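PDB 6UVZ: amidohydrolase 2 from Bifidobacterium longum subsp. infantis, which probably acts as a hydrolase of the metal-dependent amidohydrolase superfamily, its natural substrate not being established. Local coordinates for residues F13-P18 with S218-V223; V214-N219 with S227-H232. All blocks are in the same frame, centred on the assembly; numbering follows the deposited sequence.

Contact 1. Residues F13-P18 with S218-V223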
loop_
_atom_site.group_PDB
_atom_site.type_symbol
_atom_site.label_atom_id
_atom_site.label_comp_id
_atom_site.label_asym_id
_atom_site.label_seq_id
_atom_site.Cartn_x
_atom_site.Cartn_y
_atom_site.Cartn_z
ATOM N N PHE A 13 -0.717 2.509 5.830
ATOM C CA PHE A 13 -1.628 3.066 6.819
ATOM C C PHE A 13 -1.986 4.487 6.409
ATOM O O PHE A 13 -1.320 5.099 5.571
ATOM C CB PHE A 13 -1.029 3.040 8.233
ATOM C CG PHE A 13 -0.078 4.171 8.517
ATOM C CD1 PHE A 13 -0.516 5.315 9.168
ATOM C CD2 PHE A 13 1.252 4.087 8.145
ATOM C CE1 PHE A 13 0.354 6.356 9.433
ATOM C CE2 PHE A 13 2.127 5.125 8.409
ATOM C CZ PHE A 13 1.677 6.261 9.053
ATOM N N HIS A 14 -3.052 5.008 7.015
ATOM C CA HIS A 14 -3.546 6.344 6.716
ATOM C C HIS A 14 -3.764 7.125 8.003
ATOM O O HIS A 14 -4.025 6.549 9.063
ATOM C CB HIS A 14 -4.867 6.302 5.931
ATOM C CG HIS A 14 -4.817 5.457 4.696
ATOM N ND1 HIS A 14 -4.212 5.876 3.531
ATOM C CD2 HIS A 14 -5.311 4.223 4.441
ATOM C CE1 HIS A 14 -4.328 4.933 2.613
ATOM N NE2 HIS A 14 -4.992 3.920 3.139
ATOM N N ILE A 15 -3.652 8.449 7.893
ATOM C CA ILE A 15 -4.041 9.374 8.950
ATOM C C ILE A 15 -4.720 10.570 8.295
ATOM O O ILE A 15 -4.373 10.968 7.180
ATOM C CB ILE A 15 -2.846 9.843 9.815
ATOM C CG1 ILE A 15 -1.752 10.461 8.940
ATOM C CG2 ILE A 15 -2.297 8.700 10.658
ATOM C CD1 ILE A 15 -0.609 11.061 9.726
ATOM N N TRP A 16 -5.700 11.141 8.993
ATOM C CA TRP A 16 -6.382 12.321 8.483
ATOM C C TRP A 16 -7.086 13.039 9.625
ATOM O O TRP A 16 -7.275 12.487 10.712
ATOM C CB TRP A 16 -7.384 11.968 7.376
ATOM C CG TRP A 16 -8.461 11.007 7.789
ATOM C CD1 TRP A 16 -9.531 11.270 8.597
ATOM C CD2 TRP A 16 -8.586 9.637 7.391
ATOM N NE1 TRP A 16 -10.305 10.144 8.737
ATOM C CE2 TRP A 16 -9.747 9.128 8.006
ATOM C CE3 TRP A 16 -7.825 8.789 6.581
ATOM C CZ2 TRP A 16 -10.166 7.810 7.835
ATOM C CZ3 TRP A 16 -8.243 7.482 6.412
ATOM C CH2 TRP A 16 -9.402 7.005 7.035
ATOM N N ASP A 17 -7.467 14.282 9.354
ATOM C CA ASP A 17 -8.227 15.107 10.290
ATOM C C ASP A 17 -9.407 15.695 9.531
ATOM O O ASP A 17 -9.202 16.538 8.633
ATOM C CB ASP A 17 -7.353 16.206 10.890
ATOM C CG ASP A 17 -8.053 16.978 11.993
ATOM O OD1 ASP A 17 -9.165 16.578 12.395
ATOM O OD2 ASP A 17 -7.487 17.989 12.459
ATOM N N PRO A 18 -10.644 15.291 9.842
ATOM C CA PRO A 18 -11.794 15.746 9.042
ATOM C C PRO A 18 -12.076 17.238 9.146
ATOM O O PRO A 18 -12.825 17.761 8.311
ATOM C CB PRO A 18 -12.960 14.923 9.605
ATOM C CG PRO A 18 -12.535 14.574 10.995
ATOM C CD PRO A 18 -11.048 14.387 10.931
ATOM N N SER A 218 -1.772 -3.208 7.264
ATOM C CA SER A 218 -2.933 -3.123 8.142
ATOM C C SER A 218 -4.106 -2.385 7.518
ATOM O O SER A 218 -5.254 -2.658 7.883
ATOM C CB SER A 218 -2.560 -2.430 9.459
ATOM O OG SER A 218 -2.244 -1.066 9.241
ATOM N N ASN A 219 -3.845 -1.457 6.594
ATOM C CA ASN A 219 -4.880 -0.610 5.998
ATOM C C ASN A 219 -5.636 0.177 7.068
ATOM O O ASN A 219 -6.819 0.487 6.912
ATOM C CB ASN A 219 -5.849 -1.429 5.137
ATOM C CG ASN A 219 -6.570 -0.586 4.104
ATOM O OD1 ASN A 219 -6.126 0.509 3.760
ATOM N ND2 ASN A 219 -7.689 -1.096 3.601
ATOM N N TRP A 220 -4.947 0.500 8.158
ATOM C CA TRP A 220 -5.557 1.247 9.246
ATOM C C TRP A 220 -5.745 2.707 8.835
ATOM O O TRP A 220 -4.891 3.271 8.143
ATOM C CB TRP A 220 -4.674 1.150 10.493
ATOM C CG TRP A 220 -5.231 1.803 11.717
ATOM C CD1 TRP A 220 -6.051 1.236 12.646
ATOM C CD2 TRP A 220 -4.997 3.147 12.153
ATOM N NE1 TRP A 220 -6.348 2.146 13.632
ATOM C CE2 TRP A 220 -5.712 3.326 13.353
ATOM C CE3 TRP A 220 -4.253 4.216 11.644
ATOM C CZ2 TRP A 220 -5.708 4.531 14.052
ATOM C CZ3 TRP A 220 -4.250 5.413 12.340
ATOM C CH2 TRP A 220 -4.972 5.559 13.531
ATOM N N PRO A 221 -6.852 3.353 9.241
ATOM C CA PRO A 221 -7.946 2.816 10.055
ATOM C C PRO A 221 -9.125 2.287 9.240
ATOM O O PRO A 221 -10.189 2.037 9.805
ATOM C CB PRO A 221 -8.372 4.027 10.879
ATOM C CG PRO A 221 -8.174 5.169 9.935
ATOM C CD PRO A 221 -6.989 4.809 9.056
ATOM N N VAL A 222 -8.938 2.128 7.927
ATOM C CA VAL A 222 -10.009 1.611 7.083
ATOM C C VAL A 222 -10.353 0.170 7.439
ATOM O O VAL A 222 -11.481 -0.276 7.194
ATOM C CB VAL A 222 -9.620 1.739 5.597
ATOM C CG1 VAL A 222 -10.799 1.401 4.695
ATOM C CG2 VAL A 222 -9.112 3.141 5.305
ATOM N N VAL A 223 -9.412 -0.568 8.034
ATOM C CA VAL A 223 -9.670 -1.947 8.432
ATOM C C VAL A 223 -10.757 -2.029 9.497
ATOM O O VAL A 223 -11.390 -3.077 9.657
ATOM C CB VAL A 223 -8.360 -2.609 8.916
ATOM C CG1 VAL A 223 -7.924 -2.026 10.255
ATOM C CG2 VAL A 223 -8.511 -4.123 8.997
#
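The backbone N of His14 gives its hydrogen to the carbonyl O of Trp220, 2.8 Å away with an N-H...O angle of 149°. This bond ties together the loops that leave the first and last strands, 7-13 and 214-216, of the TIM-barrel-like amidohydrolase fold, so it bridges the place where the barrel closes. His12 and His14 form the HxH pattern that in relatives commonly binds a metal. The same Trp220 oxygen also receives a CA-H...O contact from Phe13.

Round this bond the side chains interleave. The Trp220 indole, its CG anti to the backbone N (chi1 -176°), swings back beside the 13-18 chain. Its CZ3 lies 3.5 Å from the carbonyl O of His14, and CG2 of Ile15 meets the ring at its edge, near the ring plane. Pro221, joined to Trp220 by a cis peptide bond, folds back so that its CB lies over the centre of the indole, 3.6 Å above the plane.

At the imidazole of His14 the neighbour is Asn219, whose OD1 comes in at the ring edge, the ring and amide planes standing 66° apart. The polar ends of both have partners in other loops and strands: ND1 of His14 bonds to the carbonyl O of Val58, and ND2 of Asn219 bonds to Gly193 O and Asp194 OD1. Further along, the side chains of Trp16 and Pro221 approach each other from opposite directions; NE1 of Trp16 is held by the carbonyl O of Leu32, and its CH2 corner packs against Pro221 CG at 3.6 Å.

Contact 2. Residues V214-N219 with S227-H232; sequences VLYSSN and STFATH
With CG anti to the backbone N in both Tyr216 and His232 (chi1 170° in the latter), the phenol and the imidazole come together between strand 214-216 and helix 229-239. Phe229 makes the same choice of first torsion and brings its ring to the same place one helical turn before His232.

A single hydrogen bond joins the two segments: NE2 of His232 donates to the carbonyl O of Ser217 at 2.8 Å, with an N-H...O angle of 154°. The donor lies in the carbonyl plane, while the oxygen is tilted 17° out of the imidazole plane. A helix side chain thus takes up a buried backbone oxygen on the chain that follows strand 214-216. CD2 of the same imidazole comes within 3.9 Å of Ser218 CA.

Phe229 makes the second point of contact. Its CE1 meets two groups, Tyr216 OH at 3.4 Å and Ser218 CB at 3.5 Å. The hydroxyl meets the phenyl ring at its edge, in plane, and the two side chains cross at about a right angle. That hydroxyl is not left to the phenyl alone, since it bonds to Tyr45 OH, and OG of Ser218 bonds to Asp10 OD1.

This is the packing of the last barrel strand against a helix that follows it in the chain. Strand 214-216 lies beside strand 187-191 and also meets strand 7-13, where OG of Ser11 bonds to the carbonyl O of Tyr216 and the two backbones are hydrogen-bonded as well. Helix 38-47 also packs on Phe229: its Tyr45 meets the ring edge-to-face, and its Leu41 and Glu44 touch it.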
loop_
_atom_site.group_PDB
_atom_site.type_symbol
_atom_site.label_atom_id
_atom_site.label_comp_id
_atom_site.label_asym_id
_atom_site.label_seq_id
_atom_site.Cartn_x
_atom_site.Cartn_y
_atom_site.Cartn_z
ATOM N N VAL A 214 6.082 -10.284 -0.344
ATOM C CA VAL A 214 4.784 -10.124 0.301
ATOM C C VAL A 214 4.964 -9.216 1.509
ATOM O O VAL A 214 5.811 -9.481 2.369
ATOM C CB VAL A 214 4.181 -11.479 0.721
ATOM C CG1 VAL A 214 2.915 -11.266 1.526
ATOM C CG2 VAL A 214 3.891 -12.334 -0.502
ATOM N N LEU A 215 4.170 -8.150 1.574
ATOM C CA LEU A 215 4.301 -7.127 2.601
ATOM C C LEU A 215 3.130 -7.195 3.570
ATOM O O LEU A 215 1.981 -7.383 3.158
ATOM C CB LEU A 215 4.360 -5.730 1.974
ATOM C CG LEU A 215 5.346 -5.508 0.827
ATOM C CD1 LEU A 215 5.065 -4.183 0.137
ATOM C CD2 LEU A 215 6.773 -5.549 1.335
ATOM N N TYR A 216 3.421 -7.035 4.860
ATOM C CA TYR A 216 2.364 -6.893 5.852
ATOM C C TYR A 216 1.748 -5.505 5.750
ATOM O O TYR A 216 2.463 -4.497 5.719
ATOM C CB TYR A 216 2.890 -7.121 7.268
ATOM C CG TYR A 216 1.976 -6.538 8.323
ATOM C CD1 TYR A 216 0.771 -7.151 8.643
ATOM C CD2 TYR A 216 2.308 -5.362 8.985
ATOM C CE1 TYR A 216 -0.073 -6.614 9.598
ATOM C CE2 TYR A 216 1.469 -4.818 9.940
ATOM C CZ TYR A 216 0.282 -5.448 10.245
ATOM O OH TYR A 216 -0.551 -4.908 11.195
ATOM N N SER A 217 0.419 -5.456 5.716
ATOM C CA SER A 217 -0.314 -4.204 5.602
ATOM C C SER A 217 -1.544 -4.268 6.492
ATOM O O SER A 217 -2.274 -5.263 6.475
ATOM C CB SER A 217 -0.717 -3.933 4.149
ATOM O OG SER A 217 -1.715 -2.933 4.077
ATOM N N SER A 218 -1.772 -3.208 7.264
ATOM C CA SER A 218 -2.933 -3.123 8.142
ATOM C C SER A 218 -4.106 -2.385 7.518
ATOM O O SER A 218 -5.254 -2.658 7.883
ATOM C CB SER A 218 -2.560 -2.430 9.459
ATOM O OG SER A 218 -2.244 -1.066 9.241
ATOM N N ASN A 219 -3.845 -1.457 6.594
ATOM C CA ASN A 219 -4.880 -0.610 5.998
ATOM C C ASN A 219 -5.636 0.177 7.068
ATOM O O ASN A 219 -6.819 0.487 6.912
ATOM C CB ASN A 219 -5.849 -1.429 5.137
ATOM C CG ASN A 219 -6.570 -0.586 4.104
ATOM O OD1 ASN A 219 -6.126 0.509 3.760
ATOM N ND2 ASN A 219 -7.689 -1.096 3.601
ATOM N N SER A 227 -14.106 -4.834 9.365
ATOM C CA SER A 227 -13.385 -5.812 10.173
ATOM C C SER A 227 -12.873 -5.110 11.431
ATOM O O SER A 227 -13.482 -4.139 11.893
ATOM C CB SER A 227 -12.271 -6.458 9.324
ATOM O OG SER A 227 -11.521 -7.389 10.085
ATOM N N THR A 228 -11.764 -5.600 11.978
ATOM C CA THR A 228 -11.113 -4.978 13.121
ATOM C C THR A 228 -9.612 -5.180 12.985
ATOM O O THR A 228 -9.158 -6.192 12.445
ATOM C CB THR A 228 -11.612 -5.559 14.452
ATOM O OG1 THR A 228 -13.043 -5.509 14.496
ATOM C CG2 THR A 228 -11.056 -4.768 15.628
ATOM N N PHE A 229 -8.847 -4.193 13.458
ATOM C CA PHE A 229 -7.394 -4.324 13.473
ATOM C C PHE A 229 -6.972 -5.579 14.228
ATOM O O PHE A 229 -6.134 -6.353 13.750
ATOM C CB PHE A 229 -6.764 -3.076 14.098
ATOM C CG PHE A 229 -5.294 -2.921 13.811
ATOM C CD1 PHE A 229 -4.638 -3.790 12.953
ATOM C CD2 PHE A 229 -4.568 -1.902 14.404
ATOM C CE1 PHE A 229 -3.289 -3.647 12.695
ATOM C CE2 PHE A 229 -3.219 -1.753 14.148
ATOM C CZ PHE A 229 -2.580 -2.626 13.292
ATOM N N ALA A 230 -7.556 -5.803 15.408
ATOM C CA ALA A 230 -7.245 -7.008 16.170
ATOM C C ALA A 230 -7.610 -8.264 15.388
ATOM O O ALA A 230 -6.857 -9.245 15.387
ATOM C CB ALA A 230 -7.971 -6.981 17.515
ATOM N N THR A 231 -8.760 -8.250 14.710
ATOM C CA THR A 231 -9.154 -9.398 13.900
ATOM C C THR A 231 -8.216 -9.584 12.714
ATOM O O THR A 231 -7.826 -10.714 12.394
ATOM C CB THR A 231 -10.596 -9.233 13.419
ATOM O OG1 THR A 231 -11.448 -8.964 14.540
ATOM C CG2 THR A 231 -11.072 -10.497 12.721
ATOM N N HIS A 232 -7.839 -8.487 12.053
ATOM C CA HIS A 232 -6.947 -8.591 10.901
ATOM C C HIS A 232 -5.531 -8.956 11.324
ATOM O O HIS A 232 -4.890 -9.808 10.696
ATOM C CB HIS A 232 -6.945 -7.282 10.113
ATOM C CG HIS A 232 -5.878 -7.215 9.066
ATOM N ND1 HIS A 232 -5.894 -8.002 7.934
ATOM C CD2 HIS A 232 -4.756 -6.461 8.984
ATOM C CE1 HIS A 232 -4.831 -7.732 7.197
ATOM N NE2 HIS A 232 -4.124 -6.801 7.812
#

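The centres of contacts 1 and 2 lie about 11 Å apart, and the two share Ser218 and Asn219. Along the chain the order is 13-18, then, some two hundred residues later, 214-219, 218-223 and 227-232, with the short helix 223-226 leading into helix 229-239. The chain leaving strand 214-216 is therefore held twice: contact 2 fastens its beginning to the following helix, and contact 1 its continuation to the loop after strand 7-13. The packing is continuous between them, with Trp220 CD1 3.9 Å from Phe229 CD2 and Val223 CG2 3.7 Å from His232 CB. Together they join the loops after the first and last strands to each other and to helix 229-239.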